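Local structure of azurocidin (Homo sapiens, 1A7S) at residues P13-S17 against G27-I31; I107-P111 against V180-H186; W128-G134 against C171-G175. The protein kills many Gram-negative bacteria, binds heparin and attracts monocytes and fibroblasts, as a neutrophil granule homologue of the serine proteases. All blocks are in the same frame, centred on the assembly; numbering follows the deposited sequence.

Contact 1 of 3, residues P13-S17 against G27-I31; sequences PFLAS and GGALI
Phe14, Ala16 and Gly28 bury the most surface where the first two strands of the N-terminal barrel come together. Phe14 contributes through both its carbonyl and its ring. Its O accepts a nearly straight bond from Leu30 N at 2.9 Å, with the donor lying in the carbonyl plane, and the same oxygen is approached by Ala29 CA at 3.2 Å in a CA-H...O contact. CG stands between the backbone N and the carbonyl carbon (chi1 50°), which swings the ring to the side of the Ala29 methyl. The two meet obliquely, with Phe14 CD1 and Ala29 CB 4.3 Å apart. Two residues on, Ala16 forms an antiparallel hydrogen-bonded pair with Gly28. Ala16 N gives a short bond of 2.8 Å to Gly28 O, reaching it from above the carbonyl plane, 53° out of it, whereas the return bond from Gly28 N to Ala16 O is weak at 3.2 Å. Ala16 O is also met by Gly27 CA at 3.2 Å. The Ala16 methyl leans across the pair, its CB 3.6 Å from Gly28 O. Because Gly28 has no side chain, this methyl meets main-chain atoms of the glycine, its C and O. The short strands 15-17 and 27-31 run antiparallel but strongly twisted, 133° between their directions, as expected of a small closed barrel in the chymotrypsin-like fold. They belong to the 15-20/23-32 hairpin, and 27-31 lies within the region of residues 20-44 that possesses antibiotic activity. The face carrying Ala16 turns to Val36 of strand 35-38 and to Val53 and Leu55 of strand 51-55. Leu15 and Ala29, on the other face, pack on Pro178 of strand 178-181, and Phe14 reaches Val180 of that same strand.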
loop_
_atom_site.group_PDB
_atom_site.type_symbol
_atom_site.label_atom_id
_atom_site.label_comp_id
_atom_site.label_asym_id
_atom_site.label_seq_id
_atom_site.Cartn_x
_atom_site.Cartn_y
_atom_site.Cartn_z
ATOM N N PRO A 13 7.699 -8.227 -4.452
ATOM C CA PRO A 13 8.999 -7.585 -4.152
ATOM C C PRO A 13 8.985 -6.051 -4.163
ATOM O O PRO A 13 9.989 -5.430 -3.802
ATOM C CB PRO A 13 9.919 -8.173 -5.192
ATOM C CG PRO A 13 9.061 -8.547 -6.340
ATOM C CD PRO A 13 7.713 -8.885 -5.781
ATOM N N PHE A 14 7.872 -5.440 -4.481
ATOM C CA PHE A 14 7.654 -4.028 -4.408
ATOM C C PHE A 14 7.164 -3.573 -3.056
ATOM O O PHE A 14 6.990 -2.378 -2.831
ATOM C CB PHE A 14 6.701 -3.562 -5.525
ATOM C CG PHE A 14 5.457 -4.421 -5.561
ATOM C CD1 PHE A 14 4.462 -4.268 -4.651
ATOM C CD2 PHE A 14 5.342 -5.468 -6.514
ATOM C CE1 PHE A 14 3.355 -5.117 -4.602
ATOM C CE2 PHE A 14 4.245 -6.303 -6.458
ATOM C CZ PHE A 14 3.280 -6.161 -5.519
ATOM N N LEU A 15 6.821 -4.493 -2.159
ATOM C CA LEU A 15 6.173 -4.150 -0.941
ATOM C C LEU A 15 7.108 -3.430 0.048
ATOM O O LEU A 15 8.261 -3.881 0.218
ATOM C CB LEU A 15 5.608 -5.343 -0.210
ATOM C CG LEU A 15 4.348 -5.930 -0.594
ATOM C CD1 LEU A 15 3.980 -7.036 0.406
ATOM C CD2 LEU A 15 3.173 -4.949 -0.754
ATOM N N ALA A 16 6.570 -2.441 0.703
ATOM C CA ALA A 16 7.283 -1.764 1.779
ATOM C C ALA A 16 6.611 -2.029 3.106
ATOM O O ALA A 16 5.398 -2.134 3.182
ATOM C CB ALA A 16 7.212 -0.244 1.508
ATOM N N SER A 17 7.427 -2.064 4.144
ATOM C CA SER A 17 7.030 -2.044 5.548
ATOM C C SER A 17 7.434 -0.666 6.086
ATOM O O SER A 17 8.590 -0.310 6.008
ATOM C CB SER A 17 7.704 -3.164 6.315
ATOM O OG SER A 17 7.517 -3.003 7.703
ATOM N N GLY A 27 1.841 -0.416 5.297
ATOM C CA GLY A 27 2.570 -0.858 4.117
ATOM C C GLY A 27 2.678 0.239 3.096
ATOM O O GLY A 27 2.273 1.381 3.309
ATOM N N GLY A 28 3.228 -0.115 1.956
ATOM C CA GLY A 28 3.386 0.772 0.814
ATOM C C GLY A 28 3.966 -0.004 -0.338
ATOM O O GLY A 28 4.185 -1.218 -0.242
ATOM N N ALA A 29 4.290 0.686 -1.400
ATOM C CA ALA A 29 4.895 0.074 -2.567
ATOM C C ALA A 29 5.983 1.007 -3.118
ATOM O O ALA A 29 5.760 2.219 -3.243
ATOM C CB ALA A 29 3.853 -0.114 -3.678
ATOM N N LEU A 30 7.098 0.437 -3.514
ATOM C CA LEU A 30 8.097 1.211 -4.237
ATOM C C LEU A 30 7.526 1.489 -5.624
ATOM O O LEU A 30 7.191 0.557 -6.354
ATOM C CB LEU A 30 9.398 0.377 -4.359
ATOM C CG LEU A 30 10.605 1.126 -4.928
ATOM C CD1 LEU A 30 11.100 2.204 -3.950
ATOM C CD2 LEU A 30 11.711 0.194 -5.302
ATOM N N ILE A 31 7.428 2.773 -6.018
ATOM C CA ILE A 31 6.879 3.148 -7.330
ATOM C C ILE A 31 7.869 3.880 -8.199
ATOM O O ILE A 31 7.568 4.236 -9.365
ATOM C CB ILE A 31 5.584 3.964 -7.213
ATOM C CG1 ILE A 31 5.761 5.261 -6.410
ATOM C CG2 ILE A 31 4.479 3.080 -6.598
ATOM C CD1 ILE A 31 4.784 6.357 -6.776
#

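Contact 2 of 3, residues I107-P111 against V180-H186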
loop_
_atom_site.group_PDB
_atom_site.type_symbol
_atom_site.label_atom_id
_atom_site.label_comp_id
_atom_site.label_asym_id
_atom_site.label_seq_id
_atom_site.Cartn_x
_atom_site.Cartn_y
_atom_site.Cartn_z
ATOM N N ILE A 107 10.103 -2.211 -8.560
ATOM C CA ILE A 107 9.168 -1.104 -8.676
ATOM C C ILE A 107 7.842 -1.653 -9.209
ATOM O O ILE A 107 7.763 -2.384 -10.190
ATOM C CB ILE A 107 9.729 -0.023 -9.614
ATOM C CG1 ILE A 107 10.958 0.645 -8.979
ATOM C CG2 ILE A 107 8.681 0.962 -10.077
ATOM C CD1 ILE A 107 11.773 1.487 -9.985
ATOM N N LEU A 108 6.754 -1.189 -8.595
ATOM C CA LEU A 108 5.397 -1.534 -9.009
ATOM C C LEU A 108 4.885 -0.437 -9.974
ATOM O O LEU A 108 4.841 0.717 -9.588
ATOM C CB LEU A 108 4.482 -1.527 -7.770
ATOM C CG LEU A 108 3.017 -1.877 -8.005
ATOM C CD1 LEU A 108 2.857 -3.247 -8.597
ATOM C CD2 LEU A 108 2.249 -1.783 -6.694
ATOM N N PRO A 109 4.504 -0.810 -11.185
ATOM C CA PRO A 109 4.031 0.187 -12.155
ATOM C C PRO A 109 2.632 0.692 -11.852
ATOM O O PRO A 109 1.833 0.034 -11.183
ATOM C CB PRO A 109 4.018 -0.598 -13.503
ATOM C CG PRO A 109 4.075 -2.010 -13.160
ATOM C CD PRO A 109 4.664 -2.143 -11.790
ATOM N N LEU A 110 2.364 1.882 -12.367
ATOM C CA LEU A 110 1.137 2.609 -12.107
ATOM C C LEU A 110 0.230 2.631 -13.325
ATOM O O LEU A 110 0.695 2.632 -14.452
ATOM C CB LEU A 110 1.475 4.077 -11.758
ATOM C CG LEU A 110 2.392 4.308 -10.575
ATOM C CD1 LEU A 110 2.828 5.767 -10.512
ATOM C CD2 LEU A 110 1.645 3.966 -9.259
ATOM N N PRO A 111 -1.079 2.782 -13.075
ATOM C CA PRO A 111 -1.998 3.059 -14.152
ATOM C C PRO A 111 -1.767 4.470 -14.690
ATOM O O PRO A 111 -1.337 5.376 -13.983
ATOM C CB PRO A 111 -3.358 2.945 -13.473
ATOM C CG PRO A 111 -3.131 3.298 -12.032
ATOM C CD PRO A 111 -1.735 2.859 -11.735
ATOM N N VAL A 180 -3.229 -4.557 -6.408
ATOM C CA VAL A 180 -2.658 -4.816 -7.688
ATOM C C VAL A 180 -3.681 -5.539 -8.571
ATOM O O VAL A 180 -4.144 -6.595 -8.210
ATOM C CB VAL A 180 -1.375 -5.661 -7.599
ATOM C CG1 VAL A 180 -0.840 -5.924 -8.953
ATOM C CG2 VAL A 180 -0.352 -4.879 -6.732
ATOM N N CYS A 181 -3.980 -4.922 -9.686
ATOM C CA CYS A 181 -4.907 -5.509 -10.665
ATOM C C CYS A 181 -4.218 -5.393 -12.024
ATOM O O CYS A 181 -3.752 -4.323 -12.377
ATOM C CB CYS A 181 -6.260 -4.764 -10.712
ATOM S SG CYS A 181 -7.006 -4.313 -9.166
ATOM N N GLU A 182 -4.172 -6.486 -12.785
ATOM C CA GLU A 182 -3.643 -6.468 -14.116
ATOM C C GLU A 182 -2.219 -5.852 -14.176
ATOM O O GLU A 182 -1.870 -5.092 -15.035
ATOM C CB GLU A 182 -4.556 -5.711 -15.096
ATOM C CG GLU A 182 -6.011 -6.119 -15.079
ATOM C CD GLU A 182 -7.020 -5.351 -15.879
ATOM O OE1 GLU A 182 -7.076 -4.108 -15.966
ATOM O OE2 GLU A 182 -7.917 -6.062 -16.357
ATOM N N GLY A 183 -1.469 -6.209 -13.133
ATOM C CA GLY A 183 -0.064 -5.841 -12.979
ATOM C C GLY A 183 0.197 -4.441 -12.524
ATOM O O GLY A 183 1.374 -4.057 -12.414
ATOM N N LEU A 184 -0.830 -3.646 -12.221
ATOM C CA LEU A 184 -0.684 -2.247 -11.882
ATOM C C LEU A 184 -1.218 -1.925 -10.481
ATOM O O LEU A 184 -2.170 -2.560 -10.007
ATOM C CB LEU A 184 -1.438 -1.368 -12.868
ATOM C CG LEU A 184 -1.065 -1.499 -14.346
ATOM C CD1 LEU A 184 -1.929 -0.601 -15.198
ATOM C CD2 LEU A 184 0.415 -1.182 -14.560
ATOM N N ALA A 185 -0.645 -0.883 -9.895
ATOM C CA ALA A 185 -1.123 -0.365 -8.571
ATOM C C ALA A 185 -2.337 0.501 -8.747
ATOM O O ALA A 185 -2.298 1.712 -8.904
ATOM C CB ALA A 185 0.014 0.456 -7.949
ATOM N N HIS A 186 -3.534 -0.132 -8.749
ATOM C CA HIS A 186 -4.790 0.615 -8.934
ATOM C C HIS A 186 -5.321 1.148 -7.636
ATOM O O HIS A 186 -6.190 2.022 -7.683
ATOM C CB HIS A 186 -5.826 -0.330 -9.595
ATOM C CG HIS A 186 -5.768 -0.331 -11.072
ATOM N ND1 HIS A 186 -6.219 0.749 -11.784
ATOM C CD2 HIS A 186 -5.204 -1.234 -11.951
ATOM C CE1 HIS A 186 -6.015 0.456 -13.093
ATOM N NE2 HIS A 186 -5.404 -0.721 -13.184
#
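Leu108 meets Val180 tip to tip, and its CD2 presses on the methyl of Ala185, where Leu108 CD2 and Ala185 CB are only 3.4 Å apart, tighter than usual for two carbons. The branches get there because CG lies opposite the backbone N (chi1 -180°). Pro109 follows with the single hydrogen bond between the segments: its O accepts Ala185 N at 2.9 Å, almost in line with the C=O bond. Its ring crosses the Leu184 side chain at about a right angle, Pro109 CB 3.8 Å from Leu184 CD2, while Pro109 CG rests 3.5 Å from Gly183 O. The segment is part of the linker between the two barrels of the chymotrypsin-like fold, and here it lies against a hairpin of the second barrel whose strands are joined by a type I' turn, Cys181 to Leu184. Leu110 sets CD2 against the Ala185 methyl from another direction, 4.1 Å from Ala185 CB, and continues toward Met37 and Ile213. Pro111 packs along the strand that leaves the turn. Its CD comes within 3.1 Å of Ala185 O, a buried carbonyl without a hydrogen-bonding partner, and its CG covers one face of the His186 ring, whose edge meets Cys181 O in plane.

Contact 3 of 3, residues W128-G134 against C171-G175; sequences WGSQRSG and CNGDG. With EOH (ethanol), chain L; EOH (ethanol), chain K.
Gly129, Ser130 and Gly134 donate their backbone N-H groups to the 171-175 turn. Gly129 N binds Asp174 OD1 at 2.8 Å, coming from above the carboxylate plane by 42°. Ser130 N bonds to Asn172 O at 2.8 Å, and Gly134 N reaches Asn172 OD1 at 2.7 Å within the plane of the side-chain carbonyl. Asn172 therefore serves the 128-134 loop with both its oxygens. Gly129, without a side chain, brings its CA to 3.0 Å from Asn172 O. Beside these bonds, the Cys171 sulfur lies against Ser130 OG, SG to OG 3.1 Å, and against the carbonyl carbon of Arg132. The serine hydroxyl itself donates forward to Arg132 O, from above that carbonyl's plane; a chi1 of 63° folds OG in over the serine's own main chain.

The next shell fixes these groups. Cys171 N donates to Asp174 OD2 at 2.9 Å on the anti lone pair, and the type II turn is closed by Asp174 N bonding to Cys171 O. The disulfide to Cys196 tethers the start of the turn. One water links Trp128 N to Gly173 O, and another joins Ser133 OG to Asn172 ND2.

Asp174 OD2 also takes a hydrogen bond from Ile1 N, the pairing of new N-terminus and aspartate that orders this region in activated members of the peptidase S1 family. The carboxylate is thus gripped by two backbone N-H groups and the terminal amine, which would probably keep it ionised. By sequence, Gly173-Asp174-Gly175 corresponds to the Gly-Asp-Ser of active relatives, in which the glycine and serine N-H groups form the oxyanion hole; Gly175 occupies the serine position, consistent with a protease homologue lacking that nucleophile.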
loop_
_atom_site.group_PDB
_atom_site.type_symbol
_atom_site.label_atom_id
_atom_site.label_comp_id
_atom_site.label_asym_id
_atom_site.label_seq_id
_atom_site.Cartn_x
_atom_site.Cartn_y
_atom_site.Cartn_z
ATOM N N TRP A 128 1.388 -7.291 5.846
ATOM C CA TRP A 128 1.773 -7.882 7.118
ATOM C C TRP A 128 0.718 -7.618 8.194
ATOM O O TRP A 128 0.983 -7.826 9.395
ATOM C CB TRP A 128 3.120 -7.394 7.564
ATOM C CG TRP A 128 4.306 -7.884 6.796
ATOM C CD1 TRP A 128 4.978 -9.046 7.074
ATOM C CD2 TRP A 128 4.979 -7.287 5.701
ATOM N NE1 TRP A 128 6.037 -9.186 6.218
ATOM C CE2 TRP A 128 6.068 -8.128 5.364
ATOM C CE3 TRP A 128 4.765 -6.119 4.943
ATOM C CZ2 TRP A 128 6.929 -7.833 4.314
ATOM C CZ3 TRP A 128 5.655 -5.823 3.926
ATOM C CH2 TRP A 128 6.723 -6.688 3.640
ATOM N N GLY A 129 -0.470 -7.150 7.806
ATOM C CA GLY A 129 -1.485 -6.805 8.785
ATOM C C GLY A 129 -2.054 -7.946 9.532
ATOM O O GLY A 129 -1.774 -9.132 9.293
ATOM N N SER A 130 -2.893 -7.614 10.539
ATOM C CA SER A 130 -3.540 -8.618 11.363
ATOM C C SER A 130 -4.642 -9.371 10.607
ATOM O O SER A 130 -4.975 -9.061 9.461
ATOM C CB SER A 130 -4.193 -7.907 12.566
ATOM O OG SER A 130 -5.212 -7.017 12.113
ATOM N N GLN A 131 -5.220 -10.330 11.287
ATOM C CA GLN A 131 -6.319 -11.186 10.819
ATOM C C GLN A 131 -7.661 -10.788 11.371
ATOM O O GLN A 131 -8.707 -11.298 10.963
ATOM C CB GLN A 131 -6.079 -12.655 10.946
ATOM C CG GLN A 131 -4.967 -13.235 10.054
ATOM C CD GLN A 131 -3.629 -12.618 10.325
ATOM O OE1 GLN A 131 -3.109 -12.786 11.420
ATOM N NE2 GLN A 131 -3.088 -11.831 9.399
ATOM N N ARG A 132 -7.678 -9.912 12.358
ATOM C CA ARG A 132 -8.862 -9.422 12.994
ATOM C C ARG A 132 -8.543 -8.041 13.584
ATOM O O ARG A 132 -7.387 -7.767 13.936
ATOM C CB ARG A 132 -9.377 -10.361 14.084
ATOM C CG ARG A 132 -8.499 -10.553 15.254
ATOM C CD ARG A 132 -9.042 -11.443 16.376
ATOM N NE ARG A 132 -8.130 -11.468 17.500
ATOM C CZ ARG A 132 -8.001 -10.552 18.439
ATOM N NH1 ARG A 132 -8.941 -9.604 18.586
ATOM N NH2 ARG A 132 -7.020 -10.660 19.310
ATOM N N SER A 133 -9.543 -7.217 13.715
ATOM C CA SER A 133 -9.323 -5.894 14.309
ATOM C C SER A 133 -8.820 -6.106 15.733
ATOM O O SER A 133 -9.372 -6.844 16.490
ATOM C CB SER A 133 -10.727 -5.212 14.306
ATOM O OG SER A 133 -10.549 -4.002 15.083
ATOM N N GLY A 134 -7.719 -5.439 16.068
ATOM C CA GLY A 134 -7.059 -5.541 17.359
ATOM C C GLY A 134 -6.173 -6.741 17.532
ATOM O O GLY A 134 -5.561 -6.905 18.612
ATOM N N CYS A 171 -6.624 -5.428 7.006
ATOM C CA CYS A 171 -6.832 -5.223 8.416
ATOM C C CYS A 171 -5.797 -4.308 9.007
ATOM O O CYS A 171 -5.019 -3.647 8.272
ATOM C CB CYS A 171 -7.047 -6.541 9.137
ATOM S SG CYS A 171 -7.952 -6.515 10.699
ATOM N N ASN A 172 -5.671 -4.191 10.301
ATOM C CA ASN A 172 -4.702 -3.312 10.944
ATOM C C ASN A 172 -3.309 -3.650 10.460
ATOM O O ASN A 172 -2.908 -4.786 10.437
ATOM C CB ASN A 172 -4.767 -3.519 12.465
ATOM C CG ASN A 172 -6.085 -3.558 13.117
ATOM O OD1 ASN A 172 -6.285 -4.184 14.117
ATOM N ND2 ASN A 172 -7.083 -2.830 12.605
ATOM N N GLY A 173 -2.544 -2.614 10.020
ATOM C CA GLY A 173 -1.184 -2.828 9.537
ATOM C C GLY A 173 -1.106 -2.917 8.036
ATOM O O GLY A 173 0.001 -2.923 7.443
ATOM N N ASP A 174 -2.236 -3.084 7.364
ATOM C CA ASP A 174 -2.280 -3.097 5.900
ATOM C C ASP A 174 -2.510 -1.731 5.301
ATOM O O ASP A 174 -2.507 -1.625 4.055
ATOM C CB ASP A 174 -3.309 -4.082 5.401
ATOM C CG ASP A 174 -2.975 -5.521 5.764
ATOM O OD1 ASP A 174 -1.792 -5.923 5.658
ATOM O OD2 ASP A 174 -3.952 -6.241 6.196
ATOM N N GLY A 175 -2.798 -0.698 6.092
ATOM C CA GLY A 175 -3.003 0.631 5.487
ATOM C C GLY A 175 -1.828 0.994 4.641
ATOM O O GLY A 175 -0.683 0.727 4.973
HETATM C C1 EOH L . -8.076 -1.955 8.805
HETATM C C2 EOH L . -9.123 -2.268 7.815
HETATM O O EOH L . -8.422 -2.397 10.165
HETATM C C1 EOH K . -4.379 -12.421 17.539
HETATM C C2 EOH K . -4.127 -11.728 18.866
HETATM O O EOH K . -5.799 -12.400 17.216
HETATM O O HOH W 1 1.508 -4.428 5.469
HETATM O O HOH W 2 -8.864 -1.908 14.898
#

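Contact 1 borders both of the others. Its centre is 12 Å from that of contact 2, where the linker docks on strand 23-32 by a probable hydrogen bond of 2.9 Å from Leu108 N to Leu30 O. It lies 16 Å from contact 3, which it meets through Gly27 N and Gly175 O, 2.8 Å apart, and through Leu15 packed on the Trp128 ring. Contacts 2 and 3 do not touch: they lie on opposite sides of the chain's centre, with nearest atoms about 11 Å apart. Gly175, which occupies the place of the serine nucleophile in active relatives, therefore sits beside the first-barrel hairpin at Gly27, while contact 2 holds the linker across the centre.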